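Local coordinates for putative uncharacterized protein ST0493 (Sulfolobus tokodaii, PDB 2RBG), which is of unknown function, a DUF5751 family member that folds as a parallel-sheet alpha/beta sandwich and probably forms a dimer, at residues I6-S11 / R22-D27; D27-G32 / I61-E66; N73-F78 / S103-N108. All blocks are in the same frame, centred on the assembly; numbering follows the deposited sequence.

Interaction 1: residues I6-S11 / R22-D27; sequences ILTLIS and RKIFLD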
# COMPACT_ATOMS: atom_id res chain seq x y z
N ILE A 6 6.27 -6.71 -17.14
CA ILE A 6 5.26 -6.41 -16.14
C ILE A 6 3.93 -5.94 -16.74
O ILE A 6 3.91 -5.04 -17.58
CB ILE A 6 5.77 -5.31 -15.18
CG1 ILE A 6 7.11 -5.72 -14.57
CG2 ILE A 6 4.73 -5.05 -14.09
CD1 ILE A 6 7.06 -6.98 -13.74
N LEU A 7 2.84 -6.56 -16.31
CA LEU A 7 1.52 -6.14 -16.76
C LEU A 7 1.10 -5.04 -15.79
O LEU A 7 0.96 -5.28 -14.59
CB LEU A 7 0.50 -7.29 -16.66
CG LEU A 7 -0.95 -6.87 -16.94
CD1 LEU A 7 -1.08 -6.40 -18.39
CD2 LEU A 7 -1.89 -8.03 -16.67
N THR A 8 0.93 -3.83 -16.31
CA THR A 8 0.53 -2.69 -15.48
C THR A 8 -0.89 -2.28 -15.83
O THR A 8 -1.20 -2.00 -16.99
CB THR A 8 1.48 -1.49 -15.68
OG1 THR A 8 2.78 -1.82 -15.17
CG2 THR A 8 0.96 -0.26 -14.95
N LEU A 9 -1.75 -2.25 -14.82
CA LEU A 9 -3.14 -1.87 -15.00
C LEU A 9 -3.39 -0.61 -14.18
O LEU A 9 -3.02 -0.55 -13.00
CB LEU A 9 -4.07 -2.98 -14.52
CG LEU A 9 -3.80 -4.39 -15.06
CD1 LEU A 9 -4.83 -5.35 -14.50
CD2 LEU A 9 -3.84 -4.37 -16.58
N ILE A 10 -4.03 0.38 -14.79
CA ILE A 10 -4.33 1.61 -14.08
C ILE A 10 -5.65 2.23 -14.51
O ILE A 10 -5.99 2.27 -15.69
CB ILE A 10 -3.21 2.67 -14.26
CG1 ILE A 10 -3.62 3.98 -13.58
CG2 ILE A 10 -2.94 2.90 -15.75
CD1 ILE A 10 -2.48 5.00 -13.47
N SER A 11 -6.40 2.69 -13.52
CA SER A 11 -7.67 3.36 -13.76
C SER A 11 -7.78 4.48 -12.73
O SER A 11 -8.02 4.22 -11.55
CB SER A 11 -8.84 2.39 -13.61
OG SER A 11 -10.05 3.04 -13.96
N ARG A 22 4.30 8.29 -12.12
CA ARG A 22 5.58 8.41 -11.44
C ARG A 22 5.73 7.14 -10.60
O ARG A 22 6.82 6.57 -10.49
CB ARG A 22 5.59 9.66 -10.55
CG ARG A 22 6.90 9.86 -9.80
CD ARG A 22 6.92 11.15 -8.99
NE ARG A 22 7.06 12.35 -9.82
CZ ARG A 22 7.26 13.57 -9.33
NH1 ARG A 22 7.36 13.74 -8.02
NH2 ARG A 22 7.38 14.61 -10.14
N LYS A 23 4.62 6.68 -10.01
CA LYS A 23 4.64 5.47 -9.20
C LYS A 23 4.90 4.24 -10.07
O LYS A 23 5.68 3.36 -9.71
CB LYS A 23 3.30 5.28 -8.48
CG LYS A 23 2.98 6.31 -7.40
CD LYS A 23 1.69 5.93 -6.68
CE LYS A 23 1.45 6.82 -5.47
NZ LYS A 23 2.53 6.65 -4.46
N ILE A 24 4.23 4.19 -11.21
CA ILE A 24 4.38 3.06 -12.12
C ILE A 24 5.84 2.76 -12.43
O ILE A 24 6.28 1.62 -12.31
CB ILE A 24 3.63 3.31 -13.44
CG1 ILE A 24 2.12 3.26 -13.18
CG2 ILE A 24 4.03 2.26 -14.49
CD1 ILE A 24 1.26 3.66 -14.36
N PHE A 25 6.60 3.77 -12.83
CA PHE A 25 7.99 3.53 -13.16
C PHE A 25 8.88 3.22 -11.96
O PHE A 25 9.86 2.49 -12.10
CB PHE A 25 8.53 4.70 -13.99
CG PHE A 25 7.98 4.73 -15.40
CD1 PHE A 25 8.32 3.73 -16.31
CD2 PHE A 25 7.07 5.71 -15.79
CE1 PHE A 25 7.75 3.70 -17.58
CE2 PHE A 25 6.50 5.69 -17.06
CZ PHE A 25 6.84 4.68 -17.96
N LEU A 26 8.53 3.74 -10.79
CA LEU A 26 9.30 3.43 -9.59
C LEU A 26 9.16 1.92 -9.35
O LEU A 26 10.13 1.23 -9.07
CB LEU A 26 8.73 4.18 -8.37
CG LEU A 26 9.47 5.41 -7.84
CD1 LEU A 26 9.44 6.50 -8.87
CD2 LEU A 26 8.82 5.89 -6.56
N ASP A 27 7.93 1.42 -9.47
CA ASP A 27 7.67 0.01 -9.24
C ASP A 27 8.25 -0.88 -10.33
O ASP A 27 8.79 -1.95 -10.04
CB ASP A 27 6.16 -0.23 -9.10
CG ASP A 27 5.60 0.36 -7.81
OD1 ASP A 27 6.29 0.26 -6.77
OD2 ASP A 27 4.48 0.91 -7.84

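Interaction 2: residues D27-G32 / I61-E66; sequences DVRSSG and IDIGYE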
# COMPACT_ATOMS: atom_id res chain seq x y z
N ASP A 27 7.93 1.42 -9.47
CA ASP A 27 7.67 0.01 -9.24
C ASP A 27 8.25 -0.88 -10.33
O ASP A 27 8.79 -1.95 -10.04
CB ASP A 27 6.16 -0.23 -9.10
CG ASP A 27 5.60 0.36 -7.81
OD1 ASP A 27 6.29 0.26 -6.77
OD2 ASP A 27 4.48 0.91 -7.84
N VAL A 28 8.13 -0.46 -11.59
CA VAL A 28 8.68 -1.27 -12.67
C VAL A 28 10.20 -1.39 -12.51
O VAL A 28 10.76 -2.48 -12.63
CB VAL A 28 8.36 -0.66 -14.06
CG1 VAL A 28 9.16 -1.38 -15.14
CG2 VAL A 28 6.87 -0.79 -14.35
N ARG A 29 10.86 -0.28 -12.22
CA ARG A 29 12.31 -0.32 -12.05
C ARG A 29 12.72 -1.27 -10.93
O ARG A 29 13.66 -2.05 -11.08
CB ARG A 29 12.86 1.09 -11.77
CG ARG A 29 12.89 2.01 -12.98
CD ARG A 29 13.44 3.36 -12.58
NE ARG A 29 13.60 4.27 -13.71
CZ ARG A 29 14.77 4.69 -14.18
NH1 ARG A 29 15.90 4.27 -13.62
NH2 ARG A 29 14.81 5.53 -15.20
N SER A 30 12.01 -1.21 -9.80
CA SER A 30 12.32 -2.08 -8.67
C SER A 30 12.05 -3.56 -8.95
O SER A 30 12.66 -4.43 -8.32
CB SER A 30 11.52 -1.66 -7.43
OG SER A 30 12.00 -0.43 -6.91
N SER A 31 11.15 -3.84 -9.88
CA SER A 31 10.80 -5.23 -10.21
C SER A 31 11.93 -5.98 -10.91
O SER A 31 11.94 -7.21 -10.93
CB SER A 31 9.56 -5.27 -11.10
OG SER A 31 9.89 -4.91 -12.43
N GLY A 32 12.87 -5.24 -11.49
CA GLY A 32 13.98 -5.87 -12.18
C GLY A 32 13.70 -5.98 -13.67
O GLY A 32 14.59 -6.28 -14.47
N ILE A 61 13.18 6.82 -19.83
CA ILE A 61 13.47 6.48 -21.21
C ILE A 61 14.07 5.09 -21.39
O ILE A 61 13.86 4.45 -22.42
CB ILE A 61 14.43 7.54 -21.83
CG1 ILE A 61 14.57 7.32 -23.33
CG2 ILE A 61 15.78 7.47 -21.14
CD1 ILE A 61 13.34 7.72 -24.12
N ASP A 62 14.82 4.61 -20.40
CA ASP A 62 15.44 3.29 -20.49
C ASP A 62 14.43 2.15 -20.44
O ASP A 62 14.70 1.06 -20.94
CB ASP A 62 16.47 3.09 -19.37
CG ASP A 62 17.68 3.98 -19.52
OD1 ASP A 62 17.83 4.62 -20.58
OD2 ASP A 62 18.49 4.04 -18.56
N ILE A 63 13.28 2.39 -19.82
CA ILE A 63 12.26 1.36 -19.70
C ILE A 63 11.46 1.23 -20.99
O ILE A 63 10.99 2.21 -21.54
CB ILE A 63 11.26 1.69 -18.55
CG1 ILE A 63 12.00 1.75 -17.22
CG2 ILE A 63 10.17 0.62 -18.50
CD1 ILE A 63 12.70 0.46 -16.83
N GLY A 64 11.34 -0.00 -21.48
CA GLY A 64 10.57 -0.22 -22.69
C GLY A 64 9.13 -0.41 -22.29
O GLY A 64 8.84 -1.12 -21.32
N TYR A 65 8.20 0.21 -23.00
CA TYR A 65 6.81 0.06 -22.64
C TYR A 65 5.88 0.13 -23.84
O TYR A 65 6.24 0.65 -24.90
CB TYR A 65 6.41 1.15 -21.64
CG TYR A 65 6.20 2.51 -22.28
CD1 TYR A 65 4.99 2.81 -22.91
CD2 TYR A 65 7.22 3.46 -22.31
CE1 TYR A 65 4.81 4.03 -23.57
CE2 TYR A 65 7.04 4.68 -22.96
CZ TYR A 65 5.83 4.95 -23.59
OH TYR A 65 5.65 6.15 -24.24
N GLU A 66 4.68 -0.40 -23.65
CA GLU A 66 3.64 -0.37 -24.65
C GLU A 66 2.49 0.27 -23.89
O GLU A 66 2.33 0.03 -22.69
CB GLU A 66 3.24 -1.78 -25.10
CG GLU A 66 4.28 -2.49 -25.94
CD GLU A 66 3.74 -3.77 -26.55
OE1 GLU A 66 3.28 -4.65 -25.79
OE2 GLU A 66 3.78 -3.90 -27.79

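Interaction 3: residues N73-F78 / S103-N108; sequences NEVDIF and SKIVDN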
# COMPACT_ATOMS: atom_id res chain seq x y z
N ASN A 73 -15.97 0.06 -21.37
CA ASN A 73 -16.77 -0.91 -22.12
C ASN A 73 -15.91 -1.81 -23.01
O ASN A 73 -16.42 -2.73 -23.64
CB ASN A 73 -17.80 -0.17 -22.98
CG ASN A 73 -17.16 0.71 -24.04
OD1 ASN A 73 -16.53 0.21 -24.98
ND2 ASN A 73 -17.31 2.02 -23.90
N GLU A 74 -14.61 -1.55 -23.05
CA GLU A 74 -13.70 -2.35 -23.87
C GLU A 74 -12.84 -3.30 -23.05
O GLU A 74 -11.89 -3.90 -23.56
CB GLU A 74 -12.79 -1.43 -24.69
CG GLU A 74 -13.54 -0.46 -25.59
CD GLU A 74 -12.60 0.45 -26.37
OE1 GLU A 74 -11.68 1.02 -25.75
OE2 GLU A 74 -12.79 0.60 -27.59
N VAL A 75 -13.18 -3.46 -21.77
CA VAL A 75 -12.43 -4.35 -20.91
C VAL A 75 -12.39 -5.77 -21.49
O VAL A 75 -11.41 -6.49 -21.30
CB VAL A 75 -13.02 -4.41 -19.49
CG1 VAL A 75 -12.20 -5.35 -18.61
CG2 VAL A 75 -13.04 -3.02 -18.88
N ASP A 76 -13.44 -6.16 -22.19
CA ASP A 76 -13.45 -7.50 -22.77
C ASP A 76 -12.37 -7.70 -23.83
O ASP A 76 -11.82 -8.79 -23.96
CB ASP A 76 -14.85 -7.85 -23.33
CG ASP A 76 -15.32 -6.89 -24.41
OD1 ASP A 76 -14.69 -5.83 -24.64
OD2 ASP A 76 -16.36 -7.19 -25.03
N ILE A 77 -12.04 -6.64 -24.56
CA ILE A 77 -10.99 -6.73 -25.58
C ILE A 77 -9.65 -6.87 -24.86
O ILE A 77 -8.79 -7.65 -25.27
CB ILE A 77 -10.96 -5.47 -26.48
CG1 ILE A 77 -12.31 -5.30 -27.18
CG2 ILE A 77 -9.85 -5.61 -27.52
CD1 ILE A 77 -12.45 -3.98 -27.93
N PHE A 78 -9.48 -6.09 -23.80
CA PHE A 78 -8.25 -6.16 -23.01
C PHE A 78 -8.01 -7.58 -22.51
O PHE A 78 -6.92 -8.13 -22.66
CB PHE A 78 -8.34 -5.21 -21.82
CG PHE A 78 -7.44 -5.59 -20.68
CD1 PHE A 78 -6.06 -5.48 -20.79
CD2 PHE A 78 -7.98 -6.14 -19.52
CE1 PHE A 78 -5.22 -5.90 -19.76
CE2 PHE A 78 -7.15 -6.56 -18.48
CZ PHE A 78 -5.77 -6.45 -18.61
N SER A 103 -11.02 -3.32 -9.06
CA SER A 103 -11.07 -4.52 -8.23
C SER A 103 -11.72 -5.68 -8.98
O SER A 103 -11.28 -6.82 -8.86
CB SER A 103 -11.84 -4.25 -6.93
OG SER A 103 -11.13 -3.34 -6.11
N LYS A 104 -12.75 -5.38 -9.76
CA LYS A 104 -13.44 -6.41 -10.52
C LYS A 104 -12.53 -6.97 -11.61
O LYS A 104 -12.48 -8.19 -11.82
CB LYS A 104 -14.71 -5.84 -11.15
CG LYS A 104 -15.51 -6.85 -11.97
CD LYS A 104 -16.86 -6.28 -12.40
CE LYS A 104 -16.69 -5.01 -13.23
NZ LYS A 104 -18.00 -4.46 -13.69
N ILE A 105 -11.80 -6.09 -12.30
CA ILE A 105 -10.89 -6.51 -13.35
C ILE A 105 -9.83 -7.45 -12.77
O ILE A 105 -9.54 -8.50 -13.34
CB ILE A 105 -10.18 -5.30 -14.01
CG1 ILE A 105 -11.21 -4.43 -14.73
CG2 ILE A 105 -9.12 -5.78 -15.00
CD1 ILE A 105 -10.61 -3.22 -15.42
N VAL A 106 -9.25 -7.06 -11.64
CA VAL A 106 -8.23 -7.88 -10.99
C VAL A 106 -8.78 -9.26 -10.66
O VAL A 106 -8.10 -10.27 -10.84
CB VAL A 106 -7.71 -7.22 -9.70
CG1 VAL A 106 -6.73 -8.14 -9.00
CG2 VAL A 106 -7.04 -5.90 -10.03
N ASP A 107 -10.02 -9.31 -10.17
CA ASP A 107 -10.64 -10.59 -9.82
C ASP A 107 -10.75 -11.52 -11.03
O ASP A 107 -10.75 -12.74 -10.87
CB ASP A 107 -12.04 -10.39 -9.24
CG ASP A 107 -12.03 -9.68 -7.91
OD1 ASP A 107 -11.11 -9.91 -7.10
OD2 ASP A 107 -12.97 -8.89 -7.65
N ASN A 108 -10.85 -10.95 -12.22
CA ASN A 108 -10.98 -11.75 -13.43
C ASN A 108 -9.69 -12.04 -14.18
O ASN A 108 -9.72 -12.63 -15.26
CB ASN A 108 -11.99 -11.10 -14.39
CG ASN A 108 -13.41 -11.18 -13.89
OD1 ASN A 108 -13.79 -10.51 -12.92
ND2 ASN A 108 -14.22 -12.02 -14.53

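Interaction 1: residues I6-S11 / R22-D27
Ile24 of helix 17-31 meets Thr8 and Ile10 of strand 6-11, and these three buried residues make up the whole contact. Following the helix from Arg22, Lys23 serves other partners: its NZ forms a salt bridge with Asp76 of the second subunit, and the same charged end makes a cation-pi contact with Phe121. Ile24 comes next, and both its branches come to bear on one methyl. Thr8 CG2 sits 4.0 Å from Ile24 CD1 and equally 4.0 Å from Ile24 CG2, so the methyl faces the fork of the isoleucine and touches both branches from one side. Thr8 turns its OG1 to Thr36 OG1, leaving this methyl for the helix. With CG1 beside the backbone N (chi1 -70°) and the chain extended beyond it, CD1 of Ile24 also arrives 4.1 Å from Ile10 CD1, the two side chains meeting at about a right angle. If Ile24 were an alanine, Thr8 CG2 and Ile10 CD1 would probably lose their common partner and a gap would open between helix and sheet. Last, Asp27 OD2 bonds the hydroxyl of Tyr93. The joint between strand and helix is purely apolar, with shape rather than directional bonds setting how they fit.

Interaction 2: residues D27-G32 / I61-E66
Val28, which packs on Ile63, gives its carbonyl O to Ser31 OG at 2.6 Å. The donor lies tilted 16° from the carbonyl plane, with a C=O...donor angle of 132°. Ser31 OG is bonded to Ser33 N as well, so this one hydroxyl ties the helix end to the chain that leads on into strand 35-41. Gly32 takes a positive phi, where a CB would press on the carbonyl O of Ser31. The touching atoms across the contact are all carbons. Val28 CG1, anti to the backbone N (chi1 170°), reaches Ile63 CG2 at 4.0 Å, and the two side chains lie alongside one another, running opposite ways. The other branch of Ile63 runs to Arg29, whose CG lies 4.2 Å from Ile63 CD1. Beyond that methylene the arginine chain is extended as far as NE, which bonds Asn60 OD1. Its NH2 stays 5.2 Å from Asp62 OD2, too far for a salt bridge, though the opposite charges probably attract weakly. Ile63, just ahead of edge strand 64-70, thus meets the C-terminal end of the helix that follows central strand 6-11, as in a Rossmann-like alpha/beta sandwich with strand order 3-2-1-4-5.

Interaction 3: residues N73-F78 / S103-N108
Ile105 of helix 99-107 is met by two residues of helix 75-82, Val75 and Phe78, and the contact is entirely apolar. Val75 CG1 comes 4.1 Å from Ile105 CG1 and 4.2 Å from Ile105 CD1, so one valine methyl rests against the longer branch of the isoleucine. The short branch serves the ring: Ile105 CG2 lies 4.1 Å from Phe78 CE2 and approaches obliquely. This division follows from the isoleucine's rotation, which sets CG1 beside the backbone N (chi1 -65°) and leaves CG2 anti to it. No hydrogen bond crosses the contact; each helix is braced separately. Glu74, at the N-cap position, offers its carbonyl O to two backbone donors, Ile77 N at 2.9 Å and Phe78 N at 3.3 Å, which fastens the first turn on which both Val75 and Phe78 sit. Its carboxylate OE1 also bonds Lys71 N. On the partner helix, Asp107 N bonds Ser103 O at 3.1 Å, in the turn that carries Ile105. Beneath the pair lies the sheet: Phe78 meets Phe41 edge-to-face and also the ring of Trp70, while Ile105 touches Phe41, so strand 35-41 receives side chains from both helices, one entering after strand 64-70 and the other after strand 89-94.

The three contacts follow in series along the chain and involve one five-stranded parallel sheet. Interactions 1 and 2 share helix 17-31, their segments overlapping at Asp27; their centres lie about 9 Å apart and Phe25 CE1 lies 4.0 Å from Ile63 CG2. Together they bind one helix to central strand 6-11 and to Ile63, the loop residue leading into edge strand 64-70. Interaction 3, centred about 17 Å from interaction 1, lies across the sheet but touches it, through Leu9 CD2 and Phe78 CZ at 3.5 Å. Interactions 2 and 3 have centres about 23 Å apart, on opposite sides of the chain's centre. Strand 6-11 thus packs against helices on both faces of a three-layer sandwich.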